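Local coordinates for protein oxidase/hydroxylase (Streptomyces hygroscopicus subsp. hygroscopicus, PDB 4XCB) that probably acts as a 2-oxoglutarate-dependent dioxygenase, binding a metal ion, 2-oxoglutarate and hygromycin B inside a double-stranded beta-helix, at residues Gly25-Gly30 and Asp72-Pro77; Pro168-Arg173 and Ala206-Thr211; Ser37-Leu42 and Asp219-Ala224. One frame throughout, in Å; residues are numbered along the deposited sequence.

Overall arrangement
Contacts 1 and 3 share helix 29-40: contact 1 takes the turn leading into it, and contact 3 takes its far end and joins it to strand 220-229. Their centres are about 16 Å apart, whereas contact 2 lies across the chain's centre from both. Contact 1 is only partly buried and mixes apolar packing with a partly exposed arginine. Contacts 2 and 3 are buried and purely apolar between their segments, yet in each the second segment also serves the active site: His-209 of contact 2 binds nickel, and Arg-220 of contact 3 binds 2-oxoglutarate. The two meet where Thr-211 CG2 packs 3.7 Å from Arg-220 NH2, and both touch the same 2-oxoglutarate.

Contact 1. Residues Gly25-Gly30 and Asp72-Pro77; sequences GVFGSG and DRLLAP
Arg-73, on helix 72-82, reaches across to Val-26 and Phe-27 in the turn that leads into helix 29-40, with Gly-28 as N-cap; both helices belong to the layer outside the larger sheet of the double-stranded beta-helix. Arg-73 CB sits 3.6 Å from Val-26 CG1, the two side chains running antiparallel alongside each other. Arg-73 CD then passes beside Val-26 O. The chain bends at chi3 (-66°), bringing one face of the guanidinium against the edge of the Phe-27 ring: Phe-27 CD1 lies over that face, and Phe-27 CE1 is 3.5 Å from Arg-73 CZ, with the two planes 56° apart. Arg-73 NH1 gives Val-26 O a weak bond of 3.1 Å, bent to 126°. The stronger partners of the charge lie outside, since NH2 forms salt bridges with Glu-31 and Asp-71. A leucine in place of Arg-73 would probably leave both carboxylates without this charged partner and bare the edge of the phenylalanine ring. Deeper in, Val-26, Phe-27 and Leu-74 all lean on Val-200 of strand 200-204. Leu-74 also meets the ring directly, its CD2 lying in the ring plane at the edge, 3.9 Å from Phe-27 CZ.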
loop_
_atom_site.group_PDB
_atom_site.type_symbol
_atom_site.label_atom_id
_atom_site.label_comp_id
_atom_site.label_asym_id
_atom_site.label_seq_id
_atom_site.Cartn_x
_atom_site.Cartn_y
_atom_site.Cartn_z
ATOM N N GLY A 25 -19.578 -18.627 -20.963
ATOM C CA GLY A 25 -19.563 -19.818 -21.789
ATOM C C GLY A 25 -18.348 -20.715 -21.676
ATOM O O GLY A 25 -17.941 -21.319 -22.659
ATOM N N VAL A 26 -17.764 -20.810 -20.488
ATOM C CA VAL A 26 -16.570 -21.626 -20.314
ATOM C C VAL A 26 -16.876 -23.106 -20.517
ATOM O O VAL A 26 -16.075 -23.866 -21.081
ATOM C CB VAL A 26 -15.967 -21.408 -18.921
ATOM C CG1 VAL A 26 -14.739 -22.269 -18.712
ATOM C CG2 VAL A 26 -15.596 -19.946 -18.747
ATOM N N PHE A 27 -18.051 -23.513 -20.072
ATOM C CA PHE A 27 -18.433 -24.908 -20.194
ATOM C C PHE A 27 -19.638 -25.041 -21.096
ATOM O O PHE A 27 -20.589 -24.270 -20.989
ATOM C CB PHE A 27 -18.705 -25.498 -18.815
ATOM C CG PHE A 27 -17.523 -25.430 -17.908
ATOM C CD1 PHE A 27 -16.510 -26.382 -17.983
ATOM C CD2 PHE A 27 -17.402 -24.411 -16.983
ATOM C CE1 PHE A 27 -15.418 -26.312 -17.156
ATOM C CE2 PHE A 27 -16.307 -24.336 -16.155
ATOM C CZ PHE A 27 -15.310 -25.292 -16.237
ATOM N N GLY A 28 -19.588 -26.021 -21.992
ATOM C CA GLY A 28 -20.649 -26.192 -22.966
ATOM C C GLY A 28 -21.883 -26.805 -22.354
ATOM O O GLY A 28 -21.822 -27.331 -21.243
ATOM N N SER A 29 -22.994 -26.752 -23.089
ATOM C CA SER A 29 -24.270 -27.282 -22.612
ATOM C C SER A 29 -24.164 -28.762 -22.234
ATOM O O SER A 29 -24.739 -29.197 -21.241
ATOM C CB SER A 29 -25.367 -27.063 -23.668
ATOM O OG SER A 29 -24.881 -27.306 -24.976
ATOM N N GLY A 30 -23.407 -29.531 -23.002
ATOM C CA GLY A 30 -23.224 -30.941 -22.699
ATOM C C GLY A 30 -22.465 -31.168 -21.401
ATOM O O GLY A 30 -22.779 -32.071 -20.620
ATOM N N ASP A 72 -7.969 -26.804 -16.531
ATOM C CA ASP A 72 -7.209 -25.576 -16.814
ATOM C C ASP A 72 -8.096 -24.379 -17.190
ATOM O O ASP A 72 -7.624 -23.246 -17.200
ATOM C CB ASP A 72 -6.170 -25.810 -17.914
ATOM C CG ASP A 72 -6.772 -26.355 -19.183
ATOM O OD1 ASP A 72 -7.975 -26.694 -19.175
ATOM O OD2 ASP A 72 -6.034 -26.459 -20.189
ATOM N N ARG A 73 -9.369 -24.616 -17.495
ATOM C CA ARG A 73 -10.269 -23.503 -17.780
ATOM C C ARG A 73 -10.551 -22.747 -16.492
ATOM O O ARG A 73 -10.927 -21.579 -16.527
ATOM C CB ARG A 73 -11.565 -23.993 -18.426
ATOM C CG ARG A 73 -11.418 -24.281 -19.910
ATOM C CD ARG A 73 -12.653 -24.956 -20.477
ATOM N NE ARG A 73 -12.863 -26.294 -19.925
ATOM C CZ ARG A 73 -13.884 -27.076 -20.254
ATOM N NH1 ARG A 73 -14.785 -26.651 -21.125
ATOM N NH2 ARG A 73 -13.998 -28.292 -19.722
ATOM N N LEU A 74 -10.398 -23.427 -15.356
ATOM C CA LEU A 74 -10.463 -22.760 -14.060
ATOM C C LEU A 74 -9.085 -22.352 -13.579
ATOM O O LEU A 74 -8.897 -21.243 -13.088
ATOM C CB LEU A 74 -11.103 -23.667 -13.011
ATOM C CG LEU A 74 -12.523 -24.170 -13.276
ATOM C CD1 LEU A 74 -13.104 -24.780 -12.010
ATOM C CD2 LEU A 74 -13.403 -23.032 -13.762
ATOM N N LEU A 75 -8.121 -23.263 -13.687
ATOM C CA LEU A 75 -6.816 -23.006 -13.111
ATOM C C LEU A 75 -6.072 -21.879 -13.801
ATOM O O LEU A 75 -5.388 -21.104 -13.143
ATOM C CB LEU A 75 -5.950 -24.267 -13.132
ATOM C CG LEU A 75 -6.407 -25.435 -12.263
ATOM C CD1 LEU A 75 -5.273 -26.431 -12.188
ATOM C CD2 LEU A 75 -6.801 -24.960 -10.874
ATOM N N ALA A 76 -6.203 -21.764 -15.117
ATOM C CA ALA A 76 -5.414 -20.747 -15.802
ATOM C C ALA A 76 -5.830 -19.323 -15.363
ATOM O O ALA A 76 -4.967 -18.533 -14.996
ATOM C CB ALA A 76 -5.508 -20.923 -17.317
ATOM N N PRO A 77 -7.139 -19.000 -15.343
ATOM C CA PRO A 77 -7.440 -17.658 -14.814
ATOM C C PRO A 77 -7.155 -17.480 -13.316
ATOM O O PRO A 77 -6.740 -16.393 -12.916
ATOM C CB PRO A 77 -8.937 -17.487 -15.105
ATOM C CG PRO A 77 -9.461 -18.853 -15.310
ATOM C CD PRO A 77 -8.338 -19.641 -15.919
#

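Contact 2. Residues Pro168-Arg173 and Ala206-Thr211; sequences PLLRER and ALMHGT. With NI (nickel (II) ion), chain E; AKG (2-oxoglutaric acid), chain F.
Behind the metal site of the double-stranded beta-helix, Met-208 turns its side chain toward Leu-169 and Leu-170, at the start of helix 170-175, while the next residue, His-209, binds nickel. Met-208 holds CG anti to its backbone N (chi1 -180°) and runs straight out to sulfur before bending at the last bond. Met-208 SD comes to 3.8 Å from Leu-169 CD2, the two side chains crossing at a slant. The methyl beyond it meets Leu-170 tip to tip, with Met-208 CE 4.1 Å from Leu-170 CG. All three side chains are buried, and only carbon and sulfur atoms meet between the segments.

On the metal side, His-209 NE2 is 2.1 Å from nickel. The ring's rotation is fixed from its other nitrogen: His-209 ND1 donates to Leu-207 O, 2.8 Å away and nearly straight at 165°. That oxygen lies in the imidazole plane, although the donor stands well above the plane of the carbonyl. 2-Oxoglutarate chelates the nickel through O1 and O5, with O5 at 2.1 Å from the metal and near the plane of the His-209 ring, at its edge. Two waters and His-105 complete six ligands, and the two histidine rings stand edge-to-face. Farther along, Thr-211 CG2 packs 3.5 Å from C5 of 2-oxoglutarate, the carbon of its distal carboxylate.

Strand 209-211 runs between strands 102-105 and 156-159 in the smaller sheet, and Met-208 touches Leu-104 of one and Val-159 of the other. On the helix side, Leu-169 also packs on Leu-182 of helix 182-185 and on Tyr-13 of the third subunit.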
loop_
_atom_site.group_PDB
_atom_site.type_symbol
_atom_site.label_atom_id
_atom_site.label_comp_id
_atom_site.label_asym_id
_atom_site.label_seq_id
_atom_site.Cartn_x
_atom_site.Cartn_y
_atom_site.Cartn_z
ATOM N N PRO A 168 -14.944 -0.051 7.587
ATOM C CA PRO A 168 -15.921 -1.124 7.779
ATOM C C PRO A 168 -17.337 -0.643 7.493
ATOM O O PRO A 168 -17.641 0.546 7.662
ATOM C CB PRO A 168 -15.750 -1.493 9.252
ATOM C CG PRO A 168 -15.353 -0.184 9.880
ATOM C CD PRO A 168 -14.450 0.475 8.874
ATOM N N LEU A 169 -18.191 -1.560 7.065
ATOM C CA LEU A 169 -19.554 -1.207 6.677
ATOM C C LEU A 169 -20.598 -1.814 7.615
ATOM O O LEU A 169 -21.550 -1.146 8.015
ATOM C CB LEU A 169 -19.817 -1.658 5.244
ATOM C CG LEU A 169 -21.223 -1.320 4.737
ATOM C CD1 LEU A 169 -21.339 0.167 4.427
ATOM C CD2 LEU A 169 -21.576 -2.156 3.529
ATOM N N LEU A 170 -20.421 -3.072 7.991
ATOM C CA LEU A 170 -21.503 -3.779 8.645
ATOM C C LEU A 170 -21.703 -3.423 10.120
ATOM O O LEU A 170 -22.834 -3.437 10.612
ATOM C CB LEU A 170 -21.297 -5.284 8.488
ATOM C CG LEU A 170 -21.431 -5.737 7.027
ATOM C CD1 LEU A 170 -21.469 -7.272 6.932
ATOM C CD2 LEU A 170 -22.668 -5.115 6.358
ATOM N N ARG A 171 -20.619 -3.109 10.826
ATOM C CA ARG A 171 -20.705 -2.909 12.273
ATOM C C ARG A 171 -21.562 -1.680 12.606
ATOM O O ARG A 171 -22.412 -1.740 13.490
ATOM C CB ARG A 171 -19.305 -2.780 12.891
ATOM C CG ARG A 171 -19.260 -2.794 14.417
ATOM C CD ARG A 171 -19.638 -4.154 14.993
ATOM N NE ARG A 171 -18.691 -5.217 14.644
ATOM C CZ ARG A 171 -17.683 -5.613 15.415
ATOM N NH1 ARG A 171 -17.474 -5.034 16.590
ATOM N NH2 ARG A 171 -16.883 -6.597 15.016
ATOM N N GLU A 172 -21.346 -0.582 11.885
ATOM C CA GLU A 172 -22.082 0.654 12.149
ATOM C C GLU A 172 -23.564 0.468 11.862
ATOM O O GLU A 172 -24.406 0.957 12.611
ATOM C CB GLU A 172 -21.518 1.823 11.329
ATOM C CG GLU A 172 -21.334 1.553 9.842
ATOM C CD GLU A 172 -22.459 2.090 8.962
ATOM O OE1 GLU A 172 -22.458 1.758 7.754
ATOM O OE2 GLU A 172 -23.335 2.840 9.463
ATOM N N ARG A 173 -23.876 -0.255 10.787
ATOM C CA ARG A 173 -25.266 -0.542 10.443
ATOM C C ARG A 173 -25.949 -1.293 11.573
ATOM O O ARG A 173 -27.087 -0.997 11.934
ATOM C CB ARG A 173 -25.358 -1.353 9.147
ATOM C CG ARG A 173 -24.914 -0.601 7.914
ATOM C CD ARG A 173 -25.455 -1.261 6.647
ATOM N NE ARG A 173 -26.917 -1.232 6.590
ATOM C CZ ARG A 173 -27.636 -0.175 6.223
ATOM N NH1 ARG A 173 -27.037 0.961 5.884
ATOM N NH2 ARG A 173 -28.961 -0.250 6.202
ATOM N N ALA A 206 -12.112 -11.056 -1.070
ATOM C CA ALA A 206 -12.131 -9.768 -0.370
ATOM C C ALA A 206 -13.395 -8.960 -0.691
ATOM O O ALA A 206 -13.779 -8.085 0.092
ATOM C CB ALA A 206 -10.888 -8.967 -0.716
ATOM N N LEU A 207 -14.031 -9.255 -1.822
ATOM C CA LEU A 207 -15.227 -8.517 -2.240
ATOM C C LEU A 207 -16.380 -8.816 -1.296
ATOM O O LEU A 207 -16.587 -9.948 -0.921
ATOM C CB LEU A 207 -15.593 -8.892 -3.671
ATOM C CG LEU A 207 -16.716 -8.078 -4.294
ATOM C CD1 LEU A 207 -16.225 -6.654 -4.535
ATOM C CD2 LEU A 207 -17.090 -8.731 -5.598
ATOM N N MET A 208 -17.142 -7.795 -0.903
ATOM C CA MET A 208 -18.325 -8.029 -0.101
ATOM C C MET A 208 -19.460 -8.357 -1.038
ATOM O O MET A 208 -19.793 -7.544 -1.891
ATOM C CB MET A 208 -18.693 -6.811 0.744
ATOM C CG MET A 208 -19.933 -7.061 1.593
ATOM S SD MET A 208 -20.385 -5.638 2.604
ATOM C CE MET A 208 -18.992 -5.593 3.728
ATOM N N HIS A 209 -20.017 -9.553 -0.886
ATOM C CA HIS A 209 -20.945 -10.078 -1.871
ATOM C C HIS A 209 -21.961 -11.021 -1.236
ATOM O O HIS A 209 -21.837 -11.420 -0.078
ATOM C CB HIS A 209 -20.170 -10.812 -2.965
ATOM C CG HIS A 209 -19.477 -12.033 -2.463
ATOM N ND1 HIS A 209 -18.293 -11.982 -1.757
ATOM C CD2 HIS A 209 -19.838 -13.335 -2.511
ATOM C CE1 HIS A 209 -17.940 -13.212 -1.416
ATOM N NE2 HIS A 209 -18.863 -14.046 -1.859
ATOM N N GLY A 210 -22.972 -11.381 -2.013
ATOM C CA GLY A 210 -23.985 -12.315 -1.559
ATOM C C GLY A 210 -24.923 -12.531 -2.718
ATOM O O GLY A 210 -24.526 -12.381 -3.868
ATOM N N THR A 211 -26.169 -12.887 -2.435
ATOM C CA THR A 211 -27.161 -12.916 -3.509
ATOM C C THR A 211 -28.484 -12.357 -3.047
ATOM O O THR A 211 -28.781 -12.329 -1.857
ATOM C CB THR A 211 -27.424 -14.332 -4.049
ATOM O OG1 THR A 211 -28.405 -14.982 -3.229
ATOM C CG2 THR A 211 -26.142 -15.155 -4.080
HETATM NI NI NI E . -19.341 -15.928 -1.076
HETATM C C1 AKG F . -20.565 -18.321 -1.631
HETATM O O1 AKG F . -19.754 -17.875 -0.760
HETATM O O2 AKG F . -20.836 -19.559 -1.689
HETATM C C2 AKG F . -21.206 -17.373 -2.607
HETATM O O5 AKG F . -20.828 -16.215 -2.592
HETATM C C3 AKG F . -22.309 -17.861 -3.531
HETATM C C4 AKG F . -22.498 -17.002 -4.759
HETATM C C5 AKG F . -23.786 -17.392 -5.468
HETATM O O3 AKG F . -24.061 -16.888 -6.593
HETATM O O4 AKG F . -24.567 -18.219 -4.925
HETATM O O HOH W 1 -18.011 -16.861 -2.688
HETATM O O HOH W 2 -17.688 -16.284 0.019
#

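Contact 3. Residues Ser37-Leu42 and Asp219-Ala224; sequences SELERL and DRLLTA. With AKG (2-oxoglutaric acid), chain F.
Leu-39 and Leu-221 reach toward each other tip to tip, with Leu-39 CD1 3.7 Å from Leu-221 CD2. On the helix side, Leu-39 sets CG anti to its own carbonyl carbon (chi1 -72°), and with chi2 at 170° CD1 reaches the strand. That one methyl does all the close touching: Leu-39 CD1 is also 4.0 Å from Leu-221 CD1 and 4.1 Å from Thr-223 CG2, so it sits against two residues that face the same way along strand 220-229. Phe-65 of helix 63-69 packs against both Leu-39 and Thr-223, and Leu-145 adds to the cover over Leu-39.

This strand belongs to the larger sheet of the double-stranded beta-helix, whose outer face is covered by helices 29-40 and 63-69 here, and whose inner face looks onto the cosubstrate. Leu-222 accordingly points away from the helix, bringing CD1 to 3.9 Å from C5 of 2-oxoglutarate. Arg-220, with CG anti to the backbone N and the chain extended on to NE, presents its two terminal nitrogens to the distal carboxylate. Arg-220 NH2 donates to 2-oxoglutarate O3 over 2.8 Å, almost straight at 172°, with O3 in the guanidinium plane; Arg-220 NH1 holds O4 of the same ligand at 2.9 Å by a more bent bond. With both oxygens gripped, this carboxylate is probably held from turning. Tyr-92 and Tyr-144 bind the same ligand through their hydroxyls.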
loop_
_atom_site.group_PDB
_atom_site.type_symbol
_atom_site.label_atom_id
_atom_site.label_comp_id
_atom_site.label_asym_id
_atom_site.label_seq_id
_atom_site.Cartn_x
_atom_site.Cartn_y
_atom_site.Cartn_z
ATOM N N SER A 37 -26.193 -33.829 -13.914
ATOM C CA SER A 37 -26.479 -35.247 -13.714
ATOM C C SER A 37 -25.739 -35.806 -12.516
ATOM O O SER A 37 -26.315 -36.525 -11.700
ATOM C CB SER A 37 -26.107 -36.062 -14.952
ATOM O OG SER A 37 -26.046 -37.451 -14.633
ATOM N N GLU A 38 -24.453 -35.479 -12.417
ATOM C CA GLU A 38 -23.632 -35.973 -11.323
ATOM C C GLU A 38 -24.147 -35.466 -9.969
ATOM O O GLU A 38 -24.291 -36.246 -9.033
ATOM C CB GLU A 38 -22.170 -35.579 -11.528
ATOM C CG GLU A 38 -21.219 -36.193 -10.501
ATOM C CD GLU A 38 -20.818 -37.635 -10.815
ATOM O OE1 GLU A 38 -21.522 -38.320 -11.579
ATOM O OE2 GLU A 38 -19.780 -38.085 -10.292
ATOM N N LEU A 39 -24.466 -34.174 -9.872
ATOM C CA LEU A 39 -24.968 -33.637 -8.608
ATOM C C LEU A 39 -26.243 -34.342 -8.164
ATOM O O LEU A 39 -26.437 -34.606 -6.981
ATOM C CB LEU A 39 -25.217 -32.139 -8.716
ATOM C CG LEU A 39 -23.979 -31.246 -8.785
ATOM C CD1 LEU A 39 -24.420 -29.847 -9.132
ATOM C CD2 LEU A 39 -23.209 -31.239 -7.474
ATOM N N GLU A 40 -27.109 -34.664 -9.119
ATOM C CA GLU A 40 -28.352 -35.358 -8.792
ATOM C C GLU A 40 -28.093 -36.715 -8.148
ATOM O O GLU A 40 -28.922 -37.211 -7.387
ATOM C CB GLU A 40 -29.212 -35.523 -10.043
ATOM C CG GLU A 40 -29.662 -34.202 -10.643
ATOM C CD GLU A 40 -30.669 -34.373 -11.765
ATOM O OE1 GLU A 40 -31.223 -35.486 -11.908
ATOM O OE2 GLU A 40 -30.908 -33.393 -12.507
ATOM N N ARG A 41 -26.939 -37.303 -8.452
ATOM C CA ARG A 41 -26.547 -38.589 -7.892
ATOM C C ARG A 41 -25.671 -38.476 -6.640
ATOM O O ARG A 41 -25.088 -39.464 -6.196
ATOM C CB ARG A 41 -25.813 -39.412 -8.955
ATOM C CG ARG A 41 -26.726 -40.044 -9.992
ATOM C CD ARG A 41 -25.935 -40.825 -11.034
ATOM N NE ARG A 41 -25.443 -39.975 -12.114
ATOM C CZ ARG A 41 -24.180 -39.586 -12.233
ATOM N NH1 ARG A 41 -23.279 -39.966 -11.338
ATOM N NH2 ARG A 41 -23.816 -38.818 -13.245
ATOM N N LEU A 42 -25.565 -37.278 -6.075
ATOM C CA LEU A 42 -24.765 -37.089 -4.869
ATOM C C LEU A 42 -25.627 -36.601 -3.718
ATOM O O LEU A 42 -26.699 -36.037 -3.930
ATOM C CB LEU A 42 -23.630 -36.098 -5.120
ATOM C CG LEU A 42 -22.569 -36.499 -6.144
ATOM C CD1 LEU A 42 -21.695 -35.286 -6.467
ATOM C CD2 LEU A 42 -21.730 -37.645 -5.638
ATOM N N ASP A 219 -34.678 -24.970 -9.703
ATOM C CA ASP A 219 -33.501 -24.961 -8.833
ATOM C C ASP A 219 -32.424 -23.998 -9.299
ATOM O O ASP A 219 -32.105 -23.928 -10.485
ATOM C CB ASP A 219 -32.879 -26.354 -8.736
ATOM C CG ASP A 219 -33.708 -27.308 -7.909
ATOM O OD1 ASP A 219 -33.247 -28.452 -7.693
ATOM O OD2 ASP A 219 -34.812 -26.915 -7.478
ATOM N N ARG A 220 -31.844 -23.280 -8.345
ATOM C CA ARG A 220 -30.677 -22.455 -8.617
ATOM C C ARG A 220 -29.472 -23.290 -8.225
ATOM O O ARG A 220 -29.418 -23.813 -7.114
ATOM C CB ARG A 220 -30.739 -21.146 -7.831
ATOM C CG ARG A 220 -29.594 -20.179 -8.063
ATOM C CD ARG A 220 -29.597 -19.126 -6.947
ATOM N NE ARG A 220 -28.754 -17.969 -7.240
ATOM C CZ ARG A 220 -27.451 -17.917 -6.989
ATOM N NH1 ARG A 220 -26.840 -18.979 -6.469
ATOM N NH2 ARG A 220 -26.764 -16.814 -7.277
ATOM N N LEU A 221 -28.512 -23.426 -9.136
ATOM C CA LEU A 221 -27.469 -24.439 -8.964
ATOM C C LEU A 221 -26.082 -23.954 -9.383
ATOM O O LEU A 221 -25.910 -23.360 -10.441
ATOM C CB LEU A 221 -27.830 -25.693 -9.765
ATOM C CG LEU A 221 -27.059 -26.963 -9.393
ATOM C CD1 LEU A 221 -27.333 -27.359 -7.951
ATOM C CD2 LEU A 221 -27.438 -28.094 -10.337
ATOM N N LEU A 222 -25.083 -24.228 -8.554
ATOM C CA LEU A 222 -23.721 -23.905 -8.935
ATOM C C LEU A 222 -22.741 -24.724 -8.132
ATOM O O LEU A 222 -23.102 -25.328 -7.127
ATOM C CB LEU A 222 -23.421 -22.418 -8.741
ATOM C CG LEU A 222 -23.096 -21.975 -7.315
ATOM C CD1 LEU A 222 -22.563 -20.563 -7.312
ATOM C CD2 LEU A 222 -24.305 -22.079 -6.417
ATOM N N THR A 223 -21.502 -24.747 -8.606
ATOM C CA THR A 223 -20.409 -25.369 -7.872
ATOM C C THR A 223 -19.285 -24.359 -7.699
ATOM O O THR A 223 -18.991 -23.589 -8.608
ATOM C CB THR A 223 -19.889 -26.620 -8.598
ATOM O OG1 THR A 223 -19.465 -26.250 -9.917
ATOM C CG2 THR A 223 -21.001 -27.665 -8.705
ATOM N N ALA A 224 -18.683 -24.339 -6.519
ATOM C CA ALA A 224 -17.675 -23.339 -6.186
ATOM C C ALA A 224 -16.369 -24.016 -5.826
ATOM O O ALA A 224 -16.354 -24.975 -5.046
ATOM C CB ALA A 224 -18.136 -22.481 -5.031
HETATM C C1 AKG F . -20.565 -18.321 -1.631
HETATM O O1 AKG F . -19.754 -17.875 -0.760
HETATM O O2 AKG F . -20.836 -19.559 -1.689
HETATM C C2 AKG F . -21.206 -17.373 -2.607
HETATM O O5 AKG F . -20.828 -16.215 -2.592
HETATM C C3 AKG F . -22.309 -17.861 -3.531
HETATM C C4 AKG F . -22.498 -17.002 -4.759
HETATM C C5 AKG F . -23.786 -17.392 -5.468
HETATM O O3 AKG F . -24.061 -16.888 -6.593
HETATM O O4 AKG F . -24.567 -18.219 -4.925
#